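Local coordinates for a cystathionine beta-synthase domain protein fused to a Zn-ribbon-like domain (Pyrococcus furiosus, PDB 3GHD) that probably binds a nucleotide such as an adenosine derivative through its CBS domain and, in the full-length protein, holds a metal ion in a Zn-ribbon-like domain, at residues 5-10 with 26-31. Sequence-based numbering, arbitrary orientation.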
ATOM      1  N   VAL A   5      14.698  19.372  -0.932  1.00 13.18           N
ATOM      2  CA  VAL A   5      13.716  20.304  -0.344  1.00 14.81           C
ATOM      3  C   VAL A   5      14.415  21.481   0.317  1.00 15.23           C
ATOM      4  O   VAL A   5      15.631  21.499   0.428  1.00 16.51           O
ATOM      5  CB  VAL A   5      12.829  19.643   0.717  1.00 13.61           C
ATOM      6  CG1 VAL A   5      12.015  18.491   0.120  1.00 15.61           C
ATOM      7  CG2 VAL A   5      13.651  19.170   1.954  1.00 13.30           C
ATOM      8  N   GLN A   6      13.625  22.448   0.768  1.00 16.70           N
ATOM      9  CA  GLN A   6      14.133  23.639   1.456  1.00 17.46           C
ATOM     10  C   GLN A   6      13.969  23.514   2.982  1.00 17.28           C
ATOM     11  O   GLN A   6      13.023  22.897   3.463  1.00 15.86           O
ATOM     12  CB  GLN A   6      13.367  24.856   0.959  1.00 18.34           C
ATOM     13  CG  GLN A   6      13.521  25.143  -0.538  1.00 20.74           C
ATOM     14  CD  GLN A   6      12.330  25.899  -1.110  1.00 24.20           C
ATOM     15  OE1 GLN A   6      12.433  27.088  -1.431  1.00 25.02           O
ATOM     16  NE2 GLN A   6      11.178  25.214  -1.214  1.00 25.94           N
ATOM     17  N   PRO A   7      14.875  24.143   3.755  1.00 17.89           N
ATOM     18  CA  PRO A   7      14.825  24.028   5.219  1.00 17.91           C
ATOM     19  C   PRO A   7      13.477  24.376   5.834  1.00 18.20           C
ATOM     20  O   PRO A   7      13.082  23.784   6.836  1.00 18.48           O
ATOM     21  CB  PRO A   7      15.873  25.042   5.689  1.00 18.10           C
ATOM     22  CG  PRO A   7      16.156  25.898   4.525  1.00 18.21           C
ATOM     23  CD  PRO A   7      15.972  25.025   3.329  1.00 17.87           C
ATOM     24  N   LYS A   8      12.781  25.318   5.221  1.00 18.60           N
ATOM     25  CA  LYS A   8      11.546  25.838   5.785  1.00 18.71           C
ATOM     26  C   LYS A   8      10.321  25.054   5.306  1.00 18.59           C
ATOM     27  O   LYS A   8       9.221  25.326   5.764  1.00 19.68           O
ATOM     28  CB  LYS A   8      11.415  27.322   5.460  1.00 18.83           C
ATOM     29  N   ASP A   9      10.502  24.063   4.425  1.00 18.06           N
ATOM     30  CA  ASP A   9       9.382  23.183   4.002  1.00 17.38           C
ATOM     31  C   ASP A   9       8.847  22.413   5.217  1.00 16.02           C
ATOM     32  O   ASP A   9       9.610  21.880   6.025  1.00 15.14           O
ATOM     33  CB  ASP A   9       9.794  22.215   2.859  1.00 17.16           C
ATOM     34  CG  ASP A   9      10.076  22.946   1.521  1.00 20.30           C
ATOM     35  OD1 ASP A   9       9.623  24.099   1.367  1.00 25.51           O
ATOM     36  OD2 ASP A   9      10.735  22.378   0.618  1.00 24.79           O
ATOM     37  N   THR A  10       7.533  22.377   5.362  1.00 14.79           N
ATOM     38  CA  THR A  10       6.913  21.642   6.459  1.00 14.77           C
ATOM     39  C   THR A  10       6.846  20.143   6.138  1.00 15.17           C
ATOM     40  O   THR A  10       6.972  19.751   4.999  1.00 15.96           O
ATOM     41  CB  THR A  10       5.516  22.165   6.765  1.00 14.68           C
ATOM     42  OG1 THR A  10       4.746  22.196   5.577  1.00 12.65           O
ATOM     43  CG2 THR A  10       5.581  23.569   7.326  1.00 13.73           C
ATOM     44  N   ALA A  26      14.774  13.127   1.975  1.00 15.04           N
ATOM     45  CA  ALA A  26      14.650  14.512   1.554  1.00 14.66           C
ATOM     46  C   ALA A  26      15.928  15.187   1.956  1.00 14.01           C
ATOM     47  O   ALA A  26      16.233  15.228   3.159  1.00 13.60           O
ATOM     48  CB  ALA A  26      13.481  15.229   2.275  1.00 15.27           C
ATOM     49  N   VAL A  27      16.663  15.680   0.965  1.00 14.45           N
ATOM     50  CA  VAL A  27      17.950  16.347   1.144  1.00 14.46           C
ATOM     51  C   VAL A  27      17.657  17.831   1.266  1.00 14.21           C
ATOM     52  O   VAL A  27      17.093  18.441   0.360  1.00 13.88           O
ATOM     53  CB  VAL A  27      18.930  16.062   0.012  1.00 14.66           C
ATOM     54  CG1 VAL A  27      20.186  16.894   0.173  1.00 15.04           C
ATOM     55  CG2 VAL A  27      19.270  14.550  -0.027  1.00 14.60           C
ATOM     56  N   VAL A  28      17.964  18.366   2.433  1.00 15.17           N
ATOM     57  CA  VAL A  28      17.663  19.754   2.779  1.00 16.88           C
ATOM     58  C   VAL A  28      18.790  20.670   2.296  1.00 18.06           C
ATOM     59  O   VAL A  28      19.945  20.563   2.764  1.00 17.30           O
ATOM     60  CB  VAL A  28      17.417  19.918   4.310  1.00 16.65           C
ATOM     61  CG1 VAL A  28      17.080  21.359   4.657  1.00 18.10           C
ATOM     62  CG2 VAL A  28      16.280  18.928   4.774  1.00 17.42           C
HETATM   63  N   MSE A  29      18.443  21.544   1.345  1.00 19.55           N
HETATM   64  CA  MSE A  29      19.385  22.513   0.769  1.00 21.25           C
HETATM   65  C   MSE A  29      18.942  23.947   0.976  1.00 21.01           C
HETATM   66  O   MSE A  29      17.777  24.298   0.758  1.00 20.48           O
HETATM   67  CB  MSE A  29      19.542  22.282  -0.741  1.00 22.15           C
HETATM   68  CG  MSE A  29      20.433  21.132  -1.111  1.00 27.94           C
HETATM   69 SE   MSE A  29      20.825  21.189  -3.050  1.00 43.09          SE
HETATM   70  CE  MSE A  29      21.932  19.576  -3.266  1.00 37.41           C
ATOM     71  N   GLU A  30      19.907  24.770   1.386  1.00 21.84           N
ATOM     72  CA  GLU A  30      19.754  26.203   1.530  1.00 22.24           C
ATOM     73  C   GLU A  30      20.620  26.770   0.422  1.00 22.16           C
ATOM     74  O   GLU A  30      21.852  26.694   0.470  1.00 20.71           O
ATOM     75  CB  GLU A  30      20.268  26.640   2.898  1.00 22.78           C
ATOM     76  CG  GLU A  30      20.080  28.127   3.217  1.00 24.90           C
ATOM     77  CD  GLU A  30      18.634  28.483   3.470  1.00 27.64           C
ATOM     78  OE1 GLU A  30      17.859  28.621   2.483  1.00 30.86           O
ATOM     79  OE2 GLU A  30      18.281  28.614   4.667  1.00 29.93           O
ATOM     80  N   GLY A  31      19.964  27.273  -0.614  1.00 22.83           N
ATOM     81  CA  GLY A  31      20.652  27.686  -1.835  1.00 23.39           C
ATOM     82  C   GLY A  31      21.492  26.536  -2.368  1.00 23.55           C
ATOM     83  O   GLY A  31      20.965  25.500  -2.748  1.00 24.18           O
TER
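Val5 and Val28 form a parallel bridge within the beta-alpha-beta crossover of this CBS domain, in which helix 11-20 carries the chain from strand 2-5 to its neighbour, strand 25-30. Val5 N donates to Val27 O at 2.9 Å, the donor standing off the Val27 carbonyl plane, while Val5 O takes the amide of Met29 almost straight (N-H...O angle 178°). On the face shared by Val5 and Val28, CG2 of Val5 settles into the corner formed by Ala26 CB, at 4.0 Å, and Val28 CG2, and Val59 adds to the packing around both valines. Past the bridge, hydrogen bonding between the two segments gives way to packing. Val28 presses CG1, the methyl that its chi1 of -179° sets opposite the backbone N, against the opening of the turn at the Gln6-Pro7 link, 3.5 Å from Pro7 CA. The type I turn from Gln6 to Asp9 then swings the chain toward helix 11-20, steadied by Gln6 N, which bonds Asp9 OD2 from above the carboxylate plane. Two neighbouring corners of the proline ring meet acceptors: CD lies 3.2 Å from Met29 O, and Glu30, bent at chi2 (71°), crosses the ring at about a right angle, placing OE2 3.5 Å from Pro7 CG.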